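PDB 6AUF: beta-lactamase-like protein from Novosphingobium pentaromativorans US6-1, which probably hydrolyses beta-lactam antibiotics as a zinc-dependent metallo-beta-lactamase of the B3 type. Local coordinates for residues T234-I239 and Q278-Y283; D227-I232 and S282-R287. All coordinates share one frame; numbering follows the deposited sequence.

Contact 1 of 2, residues T234-I239 and Q278-Y283; sequences TGLSRI and QAAGSY
Leu236 lays its two methyl groups against the backbone of Gly281 and the small side chain of Ala280, joining two antiparallel helices of the metallo-beta-lactamase fold, 226-241 and the C-terminal 272-292. With CG anti to the carbonyl carbon and beside the backbone N (chi1 -60°), the isobutyl fork points at helix 272-292, CD1 toward Gly281 and CD2 toward Ala280. CD1 rests on the bare alpha carbon, with Leu236 CD1 3.6 Å from Gly281 CA. CD2 takes the neighbouring place, and Leu236 CD2 lies 4.0 Å from Ala280 CB. Small residues suit this side: glycine presents its backbone directly and alanine adds one methyl, leaving a shallow seat for a branched leucine. The helices come close here, with Leu236 CA and Gly281 CA 6.6 Å apart. Leu236 also touches the loop residue Ala184, which directly precedes the zinc ligand His185; the side chains of Leu236 and His185 are about 8 Å apart. Another side of helix 226-241 faces strand 175-181, where Arg238 NH1 bonds to Glu181 O. No hydrogen bond joins the two segments themselves, but just before 278-283, a turn back from Gly281 on the C-terminal helix, Ser277 OG is hydrogen-bonded to the carbonyl oxygen of Leu236.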
loop_
_atom_site.group_PDB
_atom_site.type_symbol
_atom_site.label_atom_id
_atom_site.label_comp_id
_atom_site.label_asym_id
_atom_site.label_seq_id
_atom_site.Cartn_x
_atom_site.Cartn_y
_atom_site.Cartn_z
ATOM N N THR A 234 0.373 -9.515 -15.225
ATOM C CA THR A 234 -0.752 -8.586 -15.251
ATOM C C THR A 234 -0.530 -7.435 -14.287
ATOM O O THR A 234 -0.808 -6.279 -14.619
ATOM C CB THR A 234 -2.056 -9.315 -14.900
ATOM O OG1 THR A 234 -2.381 -10.238 -15.941
ATOM C CG2 THR A 234 -3.246 -8.310 -14.707
ATOM N N GLY A 235 -0.040 -7.742 -13.084
ATOM C CA GLY A 235 0.151 -6.712 -12.083
ATOM C C GLY A 235 1.239 -5.728 -12.476
ATOM O O GLY A 235 1.068 -4.511 -12.349
ATOM N N LEU A 236 2.378 -6.244 -12.955
ATOM C CA LEU A 236 3.439 -5.356 -13.416
ATOM C C LEU A 236 2.925 -4.433 -14.507
ATOM O O LEU A 236 3.240 -3.230 -14.534
ATOM C CB LEU A 236 4.620 -6.165 -13.933
ATOM C CG LEU A 236 5.246 -7.077 -12.897
ATOM C CD1 LEU A 236 6.383 -7.894 -13.514
ATOM C CD2 LEU A 236 5.725 -6.229 -11.743
ATOM N N SER A 237 2.116 -4.979 -15.408
ATOM C CA SER A 237 1.637 -4.190 -16.528
ATOM C C SER A 237 0.695 -3.092 -16.052
ATOM O O SER A 237 0.791 -1.950 -16.509
ATOM C CB SER A 237 0.969 -5.103 -17.559
ATOM O OG SER A 237 0.058 -4.369 -18.358
ATOM N N ARG A 238 -0.197 -3.410 -15.116
ATOM C CA ARG A 238 -1.102 -2.390 -14.595
ATOM C C ARG A 238 -0.366 -1.345 -13.755
ATOM O O ARG A 238 -0.676 -0.150 -13.836
ATOM C CB ARG A 238 -2.218 -3.053 -13.790
ATOM C CG ARG A 238 -3.245 -3.765 -14.716
ATOM C CD ARG A 238 -4.157 -4.692 -13.953
ATOM N NE ARG A 238 -5.043 -5.421 -14.844
ATOM C CZ ARG A 238 -5.897 -6.362 -14.452
ATOM N NH1 ARG A 238 -6.007 -6.694 -13.178
ATOM N NH2 ARG A 238 -6.646 -6.967 -15.347
ATOM N N ILE A 239 0.597 -1.774 -12.935
ATOM C CA ILE A 239 1.339 -0.829 -12.118
ATOM C C ILE A 239 2.032 0.192 -13.010
ATOM O O ILE A 239 2.021 1.403 -12.730
ATOM C CB ILE A 239 2.343 -1.572 -11.214
ATOM C CG1 ILE A 239 1.643 -2.207 -10.024
ATOM C CG2 ILE A 239 3.436 -0.620 -10.716
ATOM C CD1 ILE A 239 2.567 -3.115 -9.241
ATOM N N GLN A 278 9.084 -1.476 -14.105
ATOM C CA GLN A 278 10.184 -2.042 -14.872
ATOM C C GLN A 278 11.198 -2.688 -13.940
ATOM O O GLN A 278 11.667 -3.814 -14.183
ATOM C CB GLN A 278 10.838 -0.960 -15.728
ATOM C CG GLN A 278 11.995 -1.446 -16.566
ATOM C CD GLN A 278 12.676 -0.314 -17.315
ATOM O OE1 GLN A 278 12.050 0.704 -17.622
ATOM N NE2 GLN A 278 13.970 -0.479 -17.604
ATOM N N ALA A 279 11.508 -2.011 -12.832
ATOM C CA ALA A 279 12.496 -2.544 -11.898
ATOM C C ALA A 279 11.998 -3.830 -11.252
ATOM O O ALA A 279 12.715 -4.839 -11.223
ATOM C CB ALA A 279 12.856 -1.492 -10.836
ATOM N N ALA A 280 10.764 -3.818 -10.735
ATOM C CA ALA A 280 10.204 -5.037 -10.154
ATOM C C ALA A 280 10.197 -6.170 -11.171
ATOM O O ALA A 280 10.495 -7.321 -10.832
ATOM C CB ALA A 280 8.791 -4.788 -9.621
ATOM N N GLY A 281 9.866 -5.860 -12.424
ATOM C CA GLY A 281 9.881 -6.888 -13.448
ATOM C C GLY A 281 11.281 -7.407 -13.694
ATOM O O GLY A 281 11.487 -8.606 -13.915
ATOM N N SER A 282 12.265 -6.512 -13.646
ATOM C CA SER A 282 13.646 -6.950 -13.793
ATOM C C SER A 282 14.017 -7.920 -12.681
ATOM O O SER A 282 14.586 -8.995 -12.934
ATOM C CB SER A 282 14.570 -5.738 -13.803
ATOM O OG SER A 282 15.923 -6.144 -13.806
ATOM N N TYR A 283 13.655 -7.576 -11.439
ATOM C CA TYR A 283 13.905 -8.478 -10.319
ATOM C C TYR A 283 13.255 -9.835 -10.557
ATOM O O TYR A 283 13.885 -10.876 -10.353
ATOM C CB TYR A 283 13.398 -7.855 -9.011
ATOM C CG TYR A 283 13.575 -8.728 -7.782
ATOM C CD1 TYR A 283 14.765 -8.711 -7.059
ATOM C CD2 TYR A 283 12.555 -9.571 -7.343
ATOM C CE1 TYR A 283 14.944 -9.510 -5.935
ATOM C CE2 TYR A 283 12.720 -10.372 -6.213
ATOM C CZ TYR A 283 13.917 -10.334 -5.513
ATOM O OH TYR A 283 14.103 -11.118 -4.397
#

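Contact 2 of 2, residues D227-I232 and S282-R287; sequences DRIARI and SYFAKR
Phe284 projects from helix 272-292 toward helix 226-241, where Ile232 meets its ring face and Ile229 its edge. With CG anti to the backbone N (chi1 -178°), the phenyl group stretches across the gap and meets Ile232 coming from the opposite direction. The tight part is this pair, both residues buried. Ile232 CG2 stands over one face as a CH-pi contact, 4.0 Å from the Phe284 ring centroid and 23° off the ring normal, displaced toward the rim. The other arm of the isoleucine reaches further along the ring, bringing Ile232 CD1 to 3.7 Å from Phe284 CZ. A large flat ring and a beta-branched chain with two separate arms suit each other here: the nearest alpha carbons, Ile232 CA and Phe284 CA, are 8.9 Å apart, and the phenyl group spans this distance. The packing is looser at Ile229, a partly exposed residue whose CG2 approaches near the ring plane, 4.1 Å from Phe284 CZ. The helices' arginines are paired outside the contact, Arg231 with Glu181 and Arg287 with Glu291. With no hydrogen bond between the segments, the contact itself rests on dispersion and the burial of hydrocarbon.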
loop_
_atom_site.group_PDB
_atom_site.type_symbol
_atom_site.label_atom_id
_atom_site.label_comp_id
_atom_site.label_asym_id
_atom_site.label_seq_id
_atom_site.Cartn_x
_atom_site.Cartn_y
_atom_site.Cartn_z
ATOM N N ASP A 227 -0.384 -19.877 -12.993
ATOM C CA ASP A 227 -1.370 -18.895 -12.557
ATOM C C ASP A 227 -0.694 -17.696 -11.899
ATOM O O ASP A 227 -0.913 -16.547 -12.303
ATOM C CB ASP A 227 -2.369 -19.538 -11.605
ATOM C CG ASP A 227 -3.444 -20.347 -12.332
ATOM O OD1 ASP A 227 -3.607 -20.168 -13.564
ATOM O OD2 ASP A 227 -4.131 -21.151 -11.666
ATOM N N ARG A 228 0.156 -17.959 -10.894
ATOM C CA ARG A 228 0.869 -16.891 -10.201
ATOM C C ARG A 228 1.716 -16.072 -11.162
ATOM O O ARG A 228 1.738 -14.835 -11.082
ATOM C CB ARG A 228 1.747 -17.481 -9.098
ATOM C CG ARG A 228 2.527 -16.444 -8.295
ATOM C CD ARG A 228 1.783 -16.000 -7.007
ATOM N NE ARG A 228 0.595 -15.200 -7.301
ATOM C CZ ARG A 228 0.602 -13.888 -7.547
ATOM N NH1 ARG A 228 1.745 -13.189 -7.536
ATOM N NH2 ARG A 228 -0.552 -13.275 -7.822
ATOM N N ILE A 229 2.435 -16.738 -12.071
ATOM C CA ILE A 229 3.288 -16.011 -13.009
ATOM C C ILE A 229 2.446 -15.119 -13.908
ATOM O O ILE A 229 2.841 -13.995 -14.241
ATOM C CB ILE A 229 4.151 -16.982 -13.839
ATOM C CG1 ILE A 229 5.124 -17.754 -12.945
ATOM C CG2 ILE A 229 4.891 -16.231 -14.954
ATOM C CD1 ILE A 229 6.154 -18.542 -13.713
ATOM N N ALA A 230 1.285 -15.611 -14.342
ATOM C CA ALA A 230 0.464 -14.809 -15.243
ATOM C C ALA A 230 -0.129 -13.619 -14.504
ATOM O O ALA A 230 -0.197 -12.513 -15.049
ATOM C CB ALA A 230 -0.640 -15.668 -15.873
ATOM N N ARG A 231 -0.571 -13.838 -13.266
ATOM C CA ARG A 231 -1.033 -12.737 -12.430
ATOM C C ARG A 231 0.076 -11.712 -12.176
ATOM O O ARG A 231 -0.182 -10.505 -12.176
ATOM C CB ARG A 231 -1.589 -13.295 -11.123
ATOM C CG ARG A 231 -2.890 -14.056 -11.327
ATOM C CD ARG A 231 -3.933 -13.105 -11.867
ATOM N NE ARG A 231 -4.630 -12.417 -10.790
ATOM C CZ ARG A 231 -5.498 -11.422 -10.975
ATOM N NH1 ARG A 231 -5.759 -10.968 -12.203
ATOM N NH2 ARG A 231 -6.104 -10.884 -9.925
ATOM N N ILE A 232 1.323 -12.164 -11.991
ATOM C CA ILE A 232 2.418 -11.209 -11.818
ATOM C C ILE A 232 2.547 -10.318 -13.049
ATOM O O ILE A 232 2.598 -9.086 -12.947
ATOM C CB ILE A 232 3.736 -11.935 -11.500
ATOM C CG1 ILE A 232 3.661 -12.585 -10.113
ATOM C CG2 ILE A 232 4.907 -10.953 -11.578
ATOM C CD1 ILE A 232 4.700 -13.678 -9.870
ATOM N N SER A 282 12.265 -6.512 -13.646
ATOM C CA SER A 282 13.646 -6.950 -13.793
ATOM C C SER A 282 14.017 -7.920 -12.681
ATOM O O SER A 282 14.586 -8.995 -12.934
ATOM C CB SER A 282 14.570 -5.738 -13.803
ATOM O OG SER A 282 15.923 -6.144 -13.806
ATOM N N TYR A 283 13.655 -7.576 -11.439
ATOM C CA TYR A 283 13.905 -8.478 -10.319
ATOM C C TYR A 283 13.255 -9.835 -10.557
ATOM O O TYR A 283 13.885 -10.876 -10.353
ATOM C CB TYR A 283 13.398 -7.855 -9.011
ATOM C CG TYR A 283 13.575 -8.728 -7.782
ATOM C CD1 TYR A 283 14.765 -8.711 -7.059
ATOM C CD2 TYR A 283 12.555 -9.571 -7.343
ATOM C CE1 TYR A 283 14.944 -9.510 -5.935
ATOM C CE2 TYR A 283 12.720 -10.372 -6.213
ATOM C CZ TYR A 283 13.917 -10.334 -5.513
ATOM O OH TYR A 283 14.103 -11.118 -4.397
ATOM N N PHE A 284 11.996 -9.836 -11.007
ATOM C CA PHE A 284 11.278 -11.081 -11.249
ATOM C C PHE A 284 11.995 -11.946 -12.277
ATOM O O PHE A 284 12.096 -13.167 -12.105
ATOM C CB PHE A 284 9.850 -10.773 -11.705
ATOM C CG PHE A 284 9.012 -11.986 -11.935
ATOM C CD1 PHE A 284 9.024 -13.036 -11.025
ATOM C CD2 PHE A 284 8.177 -12.067 -13.048
ATOM C CE1 PHE A 284 8.229 -14.167 -11.232
ATOM C CE2 PHE A 284 7.379 -13.187 -13.269
ATOM C CZ PHE A 284 7.404 -14.241 -12.364
ATOM N N ALA A 285 12.501 -11.340 -13.353
ATOM C CA ALA A 285 13.142 -12.153 -14.381
ATOM C C ALA A 285 14.401 -12.811 -13.844
ATOM O O ALA A 285 14.674 -13.982 -14.139
ATOM C CB ALA A 285 13.458 -11.314 -15.615
ATOM N N LYS A 286 15.183 -12.071 -13.056
ATOM C CA LYS A 286 16.337 -12.679 -12.413
ATOM C C LYS A 286 15.916 -13.886 -11.587
ATOM O O LYS A 286 16.631 -14.894 -11.532
ATOM C CB LYS A 286 17.057 -11.647 -11.543
ATOM C CG LYS A 286 17.626 -10.473 -12.324
ATOM C CD LYS A 286 18.491 -9.593 -11.420
ATOM C CE LYS A 286 19.331 -8.582 -12.210
ATOM N NZ LYS A 286 18.508 -7.647 -13.038
ATOM N N ARG A 287 14.742 -13.810 -10.954
ATOM C CA ARG A 287 14.300 -14.910 -10.106
ATOM C C ARG A 287 13.904 -16.122 -10.945
ATOM O O ARG A 287 14.236 -17.258 -10.593
ATOM C CB ARG A 287 13.146 -14.451 -9.217
ATOM C CG ARG A 287 12.348 -15.594 -8.572
ATOM C CD ARG A 287 13.106 -16.265 -7.444
ATOM N NE ARG A 287 12.463 -17.507 -7.032
ATOM C CZ ARG A 287 11.792 -17.676 -5.898
ATOM N NH1 ARG A 287 11.236 -18.853 -5.628
ATOM N NH2 ARG A 287 11.672 -16.680 -5.037
#

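Both contacts hold the same antiparallel helix pair, 226-241 and 272-292, with centres 8 Å apart, and their segments share Ser282 and Tyr283 on the C-terminal helix. Contact 1 is the surface one: its touching residues are all partly exposed. Contact 2, although further from the centre of the chain, is a buried contact. Spacing and residue size change together. Where the nearest alpha carbons close in, contact 1 uses glycine and alanine as a seat; where they stand further apart, contact 2 fills the gap with an aromatic ring. Leucine methyls on glycine backbone and an alanine methyl give way to aliphatic-on-aromatic packing, both without hydrogen bonds across their segments.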